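Local coordinates for glucokinase (Leishmania braziliensis MHOM/BR/75/M2904, PDB 6EDI), which probably phosphorylates D-glucose at the expense of ATP, as a dimeric sugar kinase of the actin-like ATPase superfamily, at residues A[65-70]-A[169-174]; A[156-161]-A[205-210]; A[163-168]-A[198-203]; A[220-223]-A[228-231]; A[336-341]-A[388-393]. All blocks are in the same frame, centred on the assembly; numbering follows the deposited sequence.

Contact 1: A[65-70]-A[169-174]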
# COMPACT_ATOMS: atom_id res chain seq x y z
N SER A 65 29.32 -0.23 -1.34
CA SER A 65 29.20 -0.19 -2.80
C SER A 65 29.79 1.05 -3.47
O SER A 65 30.38 0.95 -4.55
CB SER A 65 27.76 -0.41 -3.25
OG SER A 65 27.56 -0.06 -4.61
N GLY A 66 29.64 2.20 -2.85
CA GLY A 66 29.97 3.44 -3.52
C GLY A 66 28.99 3.63 -4.66
O GLY A 66 28.88 2.80 -5.56
N LEU A 67 28.23 4.72 -4.61
CA LEU A 67 27.29 5.00 -5.67
C LEU A 67 27.79 6.29 -6.29
O LEU A 67 28.20 7.19 -5.56
CB LEU A 67 25.89 5.17 -5.10
CG LEU A 67 25.26 3.90 -4.52
CD1 LEU A 67 24.01 4.22 -3.72
CD2 LEU A 67 24.93 2.92 -5.63
N HIS A 68 27.79 6.37 -7.62
CA HIS A 68 28.24 7.57 -8.30
C HIS A 68 27.13 8.13 -9.19
O HIS A 68 26.41 7.38 -9.86
CB HIS A 68 29.50 7.29 -9.14
CG HIS A 68 30.70 6.92 -8.32
ND1 HIS A 68 31.60 5.96 -8.73
CD2 HIS A 68 31.15 7.37 -7.13
CE1 HIS A 68 32.55 5.83 -7.81
NE2 HIS A 68 32.29 6.67 -6.83
N ILE A 69 26.98 9.45 -9.18
CA ILE A 69 26.04 10.12 -10.06
C ILE A 69 26.75 11.29 -10.72
O ILE A 69 27.56 11.97 -10.10
CB ILE A 69 24.77 10.61 -9.31
CG1 ILE A 69 24.13 9.46 -8.53
CG2 ILE A 69 23.75 11.19 -10.28
CD1 ILE A 69 22.89 9.85 -7.70
N ILE A 70 26.47 11.47 -12.01
CA ILE A 70 26.88 12.67 -12.72
C ILE A 70 25.63 13.25 -13.34
O ILE A 70 24.87 12.52 -13.95
CB ILE A 70 27.84 12.34 -13.86
CG1 ILE A 70 29.14 11.77 -13.33
CG2 ILE A 70 28.13 13.59 -14.67
CD1 ILE A 70 29.86 12.67 -12.39
N SER A 169 20.67 1.21 0.96
CA SER A 169 20.65 -0.03 1.73
C SER A 169 21.43 -1.14 1.02
O SER A 169 22.32 -1.75 1.62
CB SER A 169 19.21 -0.47 1.96
OG SER A 169 19.17 -1.59 2.82
N ASN A 170 21.10 -1.40 -0.25
CA ASN A 170 21.77 -2.45 -1.01
C ASN A 170 23.25 -2.15 -1.17
O ASN A 170 24.07 -3.05 -1.33
CB ASN A 170 21.13 -2.61 -2.39
CG ASN A 170 19.75 -3.22 -2.31
OD1 ASN A 170 19.40 -3.86 -1.32
ND2 ASN A 170 18.94 -3.01 -3.36
N ALA A 171 23.60 -0.87 -1.11
CA ALA A 171 24.98 -0.45 -1.20
C ALA A 171 25.77 -0.71 0.09
O ALA A 171 27.00 -0.61 0.09
CB ALA A 171 25.07 1.02 -1.59
N GLY A 172 25.06 -1.00 1.18
CA GLY A 172 25.71 -1.27 2.46
C GLY A 172 26.02 0.02 3.21
O GLY A 172 26.77 0.02 4.18
N ILE A 173 25.41 1.11 2.76
CA ILE A 173 25.78 2.45 3.21
C ILE A 173 24.65 3.16 3.96
O ILE A 173 24.71 4.36 4.25
CB ILE A 173 26.32 3.25 1.99
CG1 ILE A 173 27.66 3.86 2.34
CG2 ILE A 173 25.30 4.19 1.38
CD1 ILE A 173 28.60 2.78 2.77
N LEU A 174 23.61 2.40 4.31
CA LEU A 174 22.44 3.00 4.98
C LEU A 174 22.82 3.75 6.26
O LEU A 174 22.34 4.86 6.49
CB LEU A 174 21.37 1.94 5.28
CG LEU A 174 20.04 2.48 5.80
CD1 LEU A 174 19.38 3.35 4.74
CD2 LEU A 174 19.08 1.36 6.22

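Contact 2: A[156-161]-A[205-210]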
# COMPACT_ATOMS: atom_id res chain seq x y z
N ASN A 156 6.91 9.30 -8.90
CA ASN A 156 6.58 10.34 -7.92
C ASN A 156 7.82 10.67 -7.12
O ASN A 156 8.69 9.81 -6.95
CB ASN A 156 5.48 9.86 -6.96
CG ASN A 156 4.09 10.14 -7.48
OD1 ASN A 156 3.63 11.29 -7.49
ND2 ASN A 156 3.39 9.08 -7.91
N ASP A 157 7.91 11.90 -6.65
CA ASP A 157 9.03 12.36 -5.83
C ASP A 157 9.32 11.38 -4.66
O ASP A 157 10.46 10.93 -4.47
CB ASP A 157 8.76 13.81 -5.37
CG ASP A 157 9.40 14.17 -4.03
OD1 ASP A 157 10.59 13.85 -3.80
OD2 ASP A 157 8.72 14.81 -3.21
N LEU A 158 8.29 11.01 -3.91
CA LEU A 158 8.50 10.12 -2.76
C LEU A 158 8.73 8.66 -3.16
O LEU A 158 9.32 7.89 -2.40
CB LEU A 158 7.33 10.24 -1.77
CG LEU A 158 7.75 10.92 -0.49
CD1 LEU A 158 8.88 10.13 0.11
CD2 LEU A 158 8.22 12.33 -0.82
N GLU A 159 8.26 8.28 -4.34
CA GLU A 159 8.52 6.94 -4.86
C GLU A 159 10.01 6.85 -5.18
O GLU A 159 10.71 5.92 -4.76
CB GLU A 159 7.65 6.69 -6.09
CG GLU A 159 7.92 5.37 -6.81
CD GLU A 159 7.12 5.26 -8.09
OE1 GLU A 159 6.50 6.27 -8.49
OE2 GLU A 159 7.13 4.16 -8.70
N ALA A 160 10.51 7.87 -5.88
CA ALA A 160 11.92 7.91 -6.19
C ALA A 160 12.76 7.98 -4.92
O ALA A 160 13.81 7.37 -4.84
CB ALA A 160 12.25 9.06 -7.14
N GLY A 161 12.30 8.71 -3.91
CA GLY A 161 13.04 8.82 -2.65
C GLY A 161 13.20 7.49 -1.94
O GLY A 161 14.27 7.14 -1.42
N CYS A 205 9.35 -1.37 4.03
CA CYS A 205 9.83 -0.13 4.59
C CYS A 205 8.80 0.97 4.27
O CYS A 205 8.55 1.29 3.11
CB CYS A 205 11.19 0.21 4.00
SG CYS A 205 11.83 1.78 4.55
N MET A 206 8.20 1.54 5.31
CA MET A 206 7.28 2.66 5.14
C MET A 206 8.06 3.97 5.21
O MET A 206 8.78 4.22 6.18
CB MET A 206 6.17 2.61 6.20
CG MET A 206 5.21 3.77 6.14
SD MET A 206 4.23 3.74 4.63
CE MET A 206 3.89 5.50 4.47
N VAL A 207 7.92 4.79 4.18
CA VAL A 207 8.70 6.03 4.08
C VAL A 207 7.79 7.24 4.20
O VAL A 207 6.81 7.36 3.45
CB VAL A 207 9.45 6.11 2.76
CG1 VAL A 207 10.31 7.35 2.71
CG2 VAL A 207 10.29 4.83 2.55
N VAL A 208 8.11 8.13 5.14
CA VAL A 208 7.39 9.40 5.30
C VAL A 208 8.41 10.54 5.27
O VAL A 208 9.50 10.39 5.79
CB VAL A 208 6.60 9.40 6.62
CG1 VAL A 208 6.01 10.76 6.89
CG2 VAL A 208 5.50 8.37 6.55
N ALA A 209 8.06 11.67 4.64
CA ALA A 209 9.00 12.80 4.50
C ALA A 209 8.30 14.13 4.73
O ALA A 209 7.63 14.66 3.83
CB ALA A 209 9.65 12.80 3.14
N PRO A 210 8.44 14.68 5.93
CA PRO A 210 7.76 15.96 6.17
C PRO A 210 8.53 17.13 5.57
O PRO A 210 9.74 17.05 5.41
CB PRO A 210 7.72 16.07 7.70
CG PRO A 210 8.84 15.19 8.19
CD PRO A 210 9.00 14.10 7.17

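Contact 3: A[163-168]-A[198-203]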
# COMPACT_ATOMS: atom_id res chain seq x y z
N TYR A 163 13.07 4.55 -3.44
CA TYR A 163 14.07 3.78 -4.20
C TYR A 163 15.50 4.20 -3.81
O TYR A 163 16.44 3.39 -3.85
CB TYR A 163 13.84 3.89 -5.71
CG TYR A 163 12.80 2.94 -6.26
CD1 TYR A 163 13.00 1.57 -6.23
CD2 TYR A 163 11.62 3.42 -6.83
CE1 TYR A 163 12.04 0.69 -6.72
CE2 TYR A 163 10.65 2.55 -7.33
CZ TYR A 163 10.88 1.18 -7.27
OH TYR A 163 9.93 0.30 -7.76
N GLY A 164 15.67 5.46 -3.45
CA GLY A 164 16.97 5.94 -3.02
C GLY A 164 17.39 5.29 -1.71
O GLY A 164 18.56 4.92 -1.52
N VAL A 165 16.44 5.14 -0.80
CA VAL A 165 16.69 4.49 0.47
C VAL A 165 17.13 3.06 0.22
O VAL A 165 18.09 2.58 0.82
CB VAL A 165 15.44 4.46 1.34
CG1 VAL A 165 15.71 3.73 2.65
CG2 VAL A 165 14.96 5.89 1.60
N LEU A 166 16.40 2.39 -0.67
CA LEU A 166 16.73 1.01 -1.02
C LEU A 166 18.12 0.95 -1.63
O LEU A 166 18.91 0.07 -1.32
CB LEU A 166 15.71 0.46 -2.02
CG LEU A 166 16.08 -0.91 -2.57
CD1 LEU A 166 16.08 -1.93 -1.45
CD2 LEU A 166 15.11 -1.31 -3.65
N ALA A 167 18.42 1.91 -2.51
CA ALA A 167 19.71 1.95 -3.17
C ALA A 167 20.82 2.05 -2.13
O ALA A 167 21.81 1.32 -2.19
CB ALA A 167 19.78 3.09 -4.14
N LEU A 168 20.65 2.96 -1.18
CA LEU A 168 21.64 3.14 -0.11
C LEU A 168 21.79 1.86 0.70
O LEU A 168 22.90 1.49 1.10
CB LEU A 168 21.23 4.29 0.81
CG LEU A 168 21.25 5.70 0.23
CD1 LEU A 168 20.53 6.69 1.15
CD2 LEU A 168 22.69 6.13 0.01
N SER A 198 21.55 -0.98 9.62
CA SER A 198 22.61 -1.35 8.68
C SER A 198 22.03 -1.59 7.31
O SER A 198 22.74 -1.56 6.31
CB SER A 198 23.33 -2.60 9.17
OG SER A 198 23.89 -2.37 10.44
N THR A 199 20.72 -1.83 7.28
CA THR A 199 20.02 -2.20 6.06
C THR A 199 18.55 -1.97 6.36
O THR A 199 18.18 -1.89 7.54
CB THR A 199 20.25 -3.69 5.74
OG1 THR A 199 19.43 -4.09 4.63
CG2 THR A 199 19.93 -4.54 6.95
N ILE A 200 17.71 -1.82 5.34
CA ILE A 200 16.26 -1.85 5.61
C ILE A 200 15.85 -3.30 5.82
O ILE A 200 14.86 -3.59 6.48
CB ILE A 200 15.41 -1.24 4.48
CG1 ILE A 200 15.70 -1.93 3.13
CG2 ILE A 200 15.63 0.27 4.37
CD1 ILE A 200 14.62 -1.64 2.08
N GLY A 201 16.64 -4.21 5.26
CA GLY A 201 16.37 -5.63 5.43
C GLY A 201 15.30 -6.16 4.50
O GLY A 201 14.76 -5.42 3.67
N ARG A 202 15.00 -7.46 4.62
CA ARG A 202 13.99 -8.11 3.78
C ARG A 202 12.59 -8.01 4.38
O ARG A 202 12.08 -8.96 4.99
CB ARG A 202 14.34 -9.57 3.54
CG ARG A 202 15.69 -9.75 2.88
CD ARG A 202 15.58 -10.53 1.59
NE ARG A 202 16.84 -10.51 0.86
CZ ARG A 202 17.62 -11.57 0.69
NH1 ARG A 202 17.26 -12.75 1.17
NH2 ARG A 202 18.76 -11.45 0.01
N GLY A 203 11.97 -6.85 4.20
CA GLY A 203 10.62 -6.60 4.67
C GLY A 203 10.17 -5.24 4.18
O GLY A 203 10.91 -4.53 3.49

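Contact 4: A[220-223]-A[228-231]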
# COMPACT_ATOMS: atom_id res chain seq x y z
N HIS A 220 7.82 -2.19 -0.84
CA HIS A 220 7.24 -3.51 -0.53
C HIS A 220 8.23 -4.59 -0.92
O HIS A 220 8.75 -4.58 -2.04
CB HIS A 220 5.93 -3.69 -1.29
CG HIS A 220 5.35 -5.08 -1.16
ND1 HIS A 220 4.87 -5.57 0.03
CD2 HIS A 220 5.17 -6.05 -2.08
CE1 HIS A 220 4.42 -6.80 -0.16
NE2 HIS A 220 4.58 -7.12 -1.42
N TYR A 221 8.54 -5.49 0.02
CA TYR A 221 9.44 -6.60 -0.28
C TYR A 221 8.64 -7.77 -0.80
O TYR A 221 7.60 -8.11 -0.24
CB TYR A 221 10.26 -7.03 0.94
CG TYR A 221 11.06 -8.28 0.66
CD1 TYR A 221 12.16 -8.25 -0.18
CD2 TYR A 221 10.69 -9.50 1.21
CE1 TYR A 221 12.88 -9.39 -0.46
CE2 TYR A 221 11.41 -10.65 0.93
CZ TYR A 221 12.50 -10.58 0.10
OH TYR A 221 13.22 -11.71 -0.18
N VAL A 222 9.14 -8.39 -1.86
CA VAL A 222 8.46 -9.47 -2.57
C VAL A 222 9.25 -10.78 -2.44
O VAL A 222 10.26 -10.97 -3.13
CB VAL A 222 8.28 -9.14 -4.07
CG1 VAL A 222 7.58 -10.30 -4.76
CG2 VAL A 222 7.49 -7.84 -4.28
N GLY A 223 8.80 -11.68 -1.58
CA GLY A 223 9.56 -12.89 -1.30
C GLY A 223 9.78 -13.82 -2.49
O GLY A 223 10.84 -14.45 -2.60
N TYR A 228 12.20 -5.86 -4.51
CA TYR A 228 11.33 -4.86 -3.90
C TYR A 228 10.60 -4.06 -4.96
O TYR A 228 11.09 -3.89 -6.08
CB TYR A 228 12.18 -3.87 -3.09
CG TYR A 228 13.02 -4.44 -1.96
CD1 TYR A 228 14.23 -5.08 -2.21
CD2 TYR A 228 12.63 -4.26 -0.65
CE1 TYR A 228 15.01 -5.58 -1.16
CE2 TYR A 228 13.41 -4.74 0.41
CZ TYR A 228 14.58 -5.38 0.15
OH TYR A 228 15.32 -5.85 1.22
N ILE A 229 9.43 -3.52 -4.62
CA ILE A 229 8.76 -2.59 -5.51
C ILE A 229 8.25 -1.45 -4.64
O ILE A 229 7.81 -1.67 -3.52
CB ILE A 229 7.60 -3.25 -6.31
CG1 ILE A 229 6.94 -2.24 -7.25
CG2 ILE A 229 6.57 -3.93 -5.38
CD1 ILE A 229 6.10 -2.89 -8.35
N VAL A 230 8.36 -0.23 -5.14
CA VAL A 230 7.88 0.91 -4.38
C VAL A 230 6.50 1.32 -4.86
O VAL A 230 6.23 1.35 -6.07
CB VAL A 230 8.84 2.11 -4.44
CG1 VAL A 230 8.20 3.33 -3.76
CG2 VAL A 230 10.18 1.76 -3.79
N LEU A 231 5.62 1.63 -3.92
CA LEU A 231 4.31 2.17 -4.25
C LEU A 231 4.29 3.59 -3.74
O LEU A 231 4.57 3.82 -2.56
CB LEU A 231 3.20 1.37 -3.58
CG LEU A 231 2.76 0.06 -4.25
CD1 LEU A 231 3.85 -0.99 -4.11
CD2 LEU A 231 1.44 -0.47 -3.69

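Contact 5: A[336-341]-A[388-393]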
# COMPACT_ATOMS: atom_id res chain seq x y z
N GLU A 336 -0.68 5.01 12.37
CA GLU A 336 -1.63 4.51 11.37
C GLU A 336 -0.95 3.75 10.22
O GLU A 336 -1.42 2.70 9.81
CB GLU A 336 -2.50 5.65 10.81
CG GLU A 336 -3.39 6.36 11.84
CD GLU A 336 -4.12 5.43 12.81
OE1 GLU A 336 -4.50 4.29 12.45
OE2 GLU A 336 -4.33 5.86 13.96
N THR A 337 0.15 4.28 9.69
CA THR A 337 0.79 3.62 8.55
C THR A 337 1.46 2.32 8.98
O THR A 337 1.46 1.33 8.23
CB THR A 337 1.79 4.55 7.81
OG1 THR A 337 2.88 4.91 8.69
CG2 THR A 337 1.08 5.82 7.35
N THR A 338 2.00 2.32 10.20
CA THR A 338 2.66 1.15 10.76
C THR A 338 1.65 0.05 10.96
O THR A 338 1.90 -1.13 10.65
CB THR A 338 3.36 1.49 12.09
OG1 THR A 338 4.37 2.48 11.85
CG2 THR A 338 3.98 0.26 12.72
N MET A 339 0.48 0.39 11.49
CA MET A 339 -0.57 -0.62 11.60
C MET A 339 -1.04 -1.12 10.22
O MET A 339 -1.17 -2.32 10.02
CB MET A 339 -1.75 -0.10 12.43
CG MET A 339 -2.84 -1.17 12.65
SD MET A 339 -2.27 -2.56 13.62
CE MET A 339 -2.53 -3.90 12.47
N GLN A 340 -1.30 -0.24 9.26
CA GLN A 340 -1.88 -0.73 8.01
C GLN A 340 -0.94 -1.62 7.22
O GLN A 340 -1.36 -2.60 6.62
CB GLN A 340 -2.29 0.41 7.09
CG GLN A 340 -3.41 1.26 7.61
CD GLN A 340 -3.62 2.44 6.71
OE1 GLN A 340 -3.03 3.51 6.92
NE2 GLN A 340 -4.40 2.24 5.65
N PHE A 341 0.34 -1.26 7.21
CA PHE A 341 1.31 -1.96 6.39
C PHE A 341 2.19 -2.99 7.13
O PHE A 341 2.94 -3.77 6.48
CB PHE A 341 2.22 -0.91 5.73
CG PHE A 341 1.49 0.04 4.84
CD1 PHE A 341 0.78 -0.44 3.74
CD2 PHE A 341 1.54 1.42 5.06
CE1 PHE A 341 0.12 0.43 2.87
CE2 PHE A 341 0.88 2.31 4.20
CZ PHE A 341 0.15 1.82 3.11
N THR A 388 8.10 -2.64 14.66
CA THR A 388 8.75 -1.87 13.61
C THR A 388 9.96 -1.06 14.09
O THR A 388 9.89 -0.34 15.09
CB THR A 388 7.73 -0.93 12.90
OG1 THR A 388 6.69 -1.73 12.32
CG2 THR A 388 8.40 -0.10 11.81
N THR A 389 11.07 -1.18 13.36
CA THR A 389 12.28 -0.42 13.61
C THR A 389 12.14 0.94 12.92
O THR A 389 11.86 0.98 11.72
CB THR A 389 13.50 -1.18 13.06
OG1 THR A 389 13.67 -2.39 13.80
CG2 THR A 389 14.78 -0.35 13.14
N PHE A 390 12.30 2.03 13.67
CA PHE A 390 12.21 3.38 13.09
C PHE A 390 13.58 3.96 12.84
O PHE A 390 14.48 3.81 13.67
CB PHE A 390 11.41 4.33 13.97
CG PHE A 390 9.92 4.29 13.74
CD1 PHE A 390 9.21 3.11 13.89
CD2 PHE A 390 9.24 5.44 13.38
CE1 PHE A 390 7.84 3.08 13.68
CE2 PHE A 390 7.88 5.43 13.18
CZ PHE A 390 7.17 4.25 13.32
N LEU A 391 13.72 4.61 11.69
CA LEU A 391 14.97 5.24 11.28
C LEU A 391 14.72 6.70 10.91
O LEU A 391 13.61 7.06 10.53
CB LEU A 391 15.60 4.51 10.09
CG LEU A 391 15.85 3.00 10.16
CD1 LEU A 391 16.50 2.56 8.85
CD2 LEU A 391 16.74 2.64 11.34
N ARG A 392 15.78 7.51 10.98
CA ARG A 392 15.75 8.95 10.73
C ARG A 392 16.88 9.32 9.80
O ARG A 392 18.02 8.95 10.07
CB ARG A 392 16.11 9.63 12.03
CG ARG A 392 15.07 10.43 12.67
CD ARG A 392 15.65 10.84 13.98
NE ARG A 392 16.86 11.61 13.75
CZ ARG A 392 17.93 11.58 14.53
NH1 ARG A 392 17.93 10.82 15.60
NH2 ARG A 392 18.98 12.32 14.23
N GLN A 393 16.60 10.09 8.76
CA GLN A 393 17.68 10.61 7.92
C GLN A 393 18.53 11.63 8.68
O GLN A 393 17.99 12.52 9.34
CB GLN A 393 17.13 11.26 6.65
CG GLN A 393 18.22 11.48 5.61
CD GLN A 393 17.72 12.09 4.32
OE1 GLN A 393 16.51 12.18 4.09
NE2 GLN A 393 18.65 12.53 3.47

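Contact 1: A[65-70]-A[169-174]
Ser65 meets Ala171 through backbone and side chain at once. Its N-H points almost straight at the carbonyl oxygen, with Ser65 N 2.8 Å from Ala171 O and an angle at the hydrogen of 176°; the donor lies in the carbonyl plane. Beside this bond the two beta carbons come together, Ser65 CB lying 3.5 Å from Ala171 CB, and the same CB is pressed just as tightly on Ala171 CA. A chi1 of 165° turns Ser65 OG away from its backbone N, to where it is hydrogen-bonded to the carbonyl of Ser60. Ala171 lies where helix 157-170 gives way to a Schellman motif: Gly172 takes a positive phi, its N bonds Ser169 O at 2.9 Å, and Ile173 N reaches back to Leu168 O. Gly66, also with positive phi, then turns the chain into strand 67-75, a member of the mixed sheet of the N-terminal half. Leu67, the first residue of that strand, lays CD1 over the methyl of Ala171, at 4.0 Å between Leu67 CD1 and Ala171 CB, and also packs on Leu402 of helix 399-409.

Contact 2: A[156-161]-A[205-210]
No ring or other flat side-chain group takes part where Leu158 meets Val207 and Ala209; the carboxylate of Glu159 lies on a side of the helix that does not touch the strand. Glu159 OE1 is approached on its anti side, somewhat out of the carboxylate plane, by the N-H of Asn156, with 3.1 Å from Asn156 N to Glu159 OE1. This bond joins the backbone of the N-cap residue to a side chain in the first turn of helix 157-170. The contact itself is carried by one methyl. Leu158 CD1 sits over the strand at 4.1 Å from Val207 CG1 and at an equal 4.1 Å from Ala209 CB, so it rides between two residues that point to the same face of strand 205-210. Val207 offers the branch that is anti to its backbone N. Val208, between them in sequence, turns to the other face and packs on Leu330 of helix 317-341. Met349 touches Leu158, Val207 and Ala209 alike and completes the apolar cluster, while Leu158 O is hydrogen-bonded to Ser217 OG on the next strand. Between the two segments the chemistry is apolar and non-directional: methyl contacts set their spacing, and the directional link from this turn of the helix to the sheet is the bond from Leu158 O to Ser217.

Contact 3: A[163-168]-A[198-203]
Ile200 is the one residue of 198-203 that touches segment 163-168 of the long helix, and it does so with two separate methyls. Its branch methyl CG2 lies against Val165, 3.9 Å from Val165 CG1, while the far end of its longer arm meets Leu166, with 3.8 Å between Ile200 CD1 and Leu166 CD1. The two helix residues are neighbours in sequence. With Ile200 CG1 in the crowded position between backbone N and carbonyl carbon (chi1 55°), the longer arm is directed to Leu166 while CG2 stays by Val165. All three residues are buried, and Leu174 and Tyr228 also pack on Ile200. The flanks of the loop are looser and polar, with Ser198, Thr199, Gly201 and Arg202 only partly covered. Here the backbone is shaped by its own bonds: Thr199 OG1 accepts the N-H of Gly201 in an ST turn, at 2.9 Å from Gly201 N to Thr199 OG1, and an inverse gamma turn follows at Arg202, with a weak 3.2 Å bond from Gly203 N to Gly201 O. Ser169 OG links the helix end to this turn through Ile200 N and Thr199 OG1. Outward, Arg202 NE forms a salt bridge with Asp226, and Arg202 O is hydrogen-bonded to Asn123 of the second subunit. An isoleucine of the loop leading into strand 205-210 is thus plugged onto the helix that joins the two ribonuclease H-like halves of an actin-like superfamily kinase, just before the three-stranded antiparallel meander of the C-terminal sheet.

Contact 4: A[220-223]-A[228-231]
His220 and Ile229 face each other as an antiparallel hydrogen-bonded pair, and each backbone satisfies the other. His220 N gives its proton to Ile229 O at 2.7 Å and 162°, with the donor tilted out of the carbonyl plane; Ile229 N returns a bond to His220 O at 2.9 Å, this time within the plane. His220 O also receives a CA-H...O contact from Tyr228, 3.2 Å from Tyr228 CA to His220 O. Next along the ladder, Tyr221 and Tyr228 form a non-hydrogen-bonded pair whose rings make a T-shaped stack, centroids 5.1 Å apart and planes at 62°. Tyr221 CD1 hangs above the centre of the Tyr228 ring and lies 3.8 Å from Tyr228 CZ. A chi1 of -59° keeps the Tyr228 ring beside its own backbone N, where one face receives that edge of Tyr221. On the other face of the sheet, Ile229 CG2 reaches the edge of the imidazole and also sits 4.2 Å from Val222 CG2. Several other polar groups are met from elsewhere: Tyr228 OH by Gly201 O, Tyr221 OH by Asp226, His220 ND1 by Arg204 NE. Of the N-H groups of segment 228-231, that of Tyr228 uses Gln410 and that of Val230 the hydroxyl of Tyr163. His220 and Val222 pack on Leu231 and Ile229 of the second subunit, respectively. This is a beta hairpin, the second and third strands of the meander in a ribonuclease H-like sheet, with strand 227-233 at the sheet's edge within the chain and the hairpin at the dimer interface.

Contact 5: A[336-341]-A[388-393]
Thr338 lays its methyl beside the side chain of Thr388, the two running past each other in opposite directions, with 3.4 Å between Thr338 CG2 and Thr388 OG1. Helix 317-341 here covers a face of the C-terminal ribonuclease H-like sheet near strand 389-393, which lies parallel to strand 345-348. The second branch of Thr338 points at an aromatic edge: Thr338 OG1 is close to the plane of the Phe390 ring and 3.6 Å from Phe390 CZ. With chi1 at -62°, CG2 is anti to the backbone N and OG1 anti to the carbonyl carbon, which parts the methyl for Thr388 from the hydroxyl for Phe390. Neither hydroxyl depends on the other segment. Thr338 OG1 is hydrogen-bonded to Thr334 O one turn back in the helix, and Thr388 OG1 to Pro343 O, so these buried oxygens are satisfied and can sit against carbon. Phe390 also meets the ring of Trp182, with the ring planes at about 30°. Further along the helix, Gln340 pairs with Gln340 of the second subunit. Just before the strand, Thr388 O lies in the plane of the Phe390 ring at its edge, 3.7 Å from Phe390 CD1.

Overall arrangement
Contacts 1, 2 and 3 are strung along helix 157-170, from its first turn in contact 2 through its middle in contact 3 to its end in contact 1; centres of contacts 1 and 2 lie 18 Å apart. Contact 1 ties the helix to the N-terminal sheet, whereas contacts 2, 4 and 5 reach the six-stranded C-terminal one. Along the chain, contact 1 opens first, at 65-70, and its second segment interleaves with those of contacts 2 and 3; contact 3 falls within the span of contact 2, and contacts 4 and 5 follow. Contacts 3 and 4 touch, 11 Å apart between centres, and Met206 of contact 2 packs on Phe341 of contact 5. The helix thus links both halves, while contacts 3, 4 and 5 also touch the second subunit.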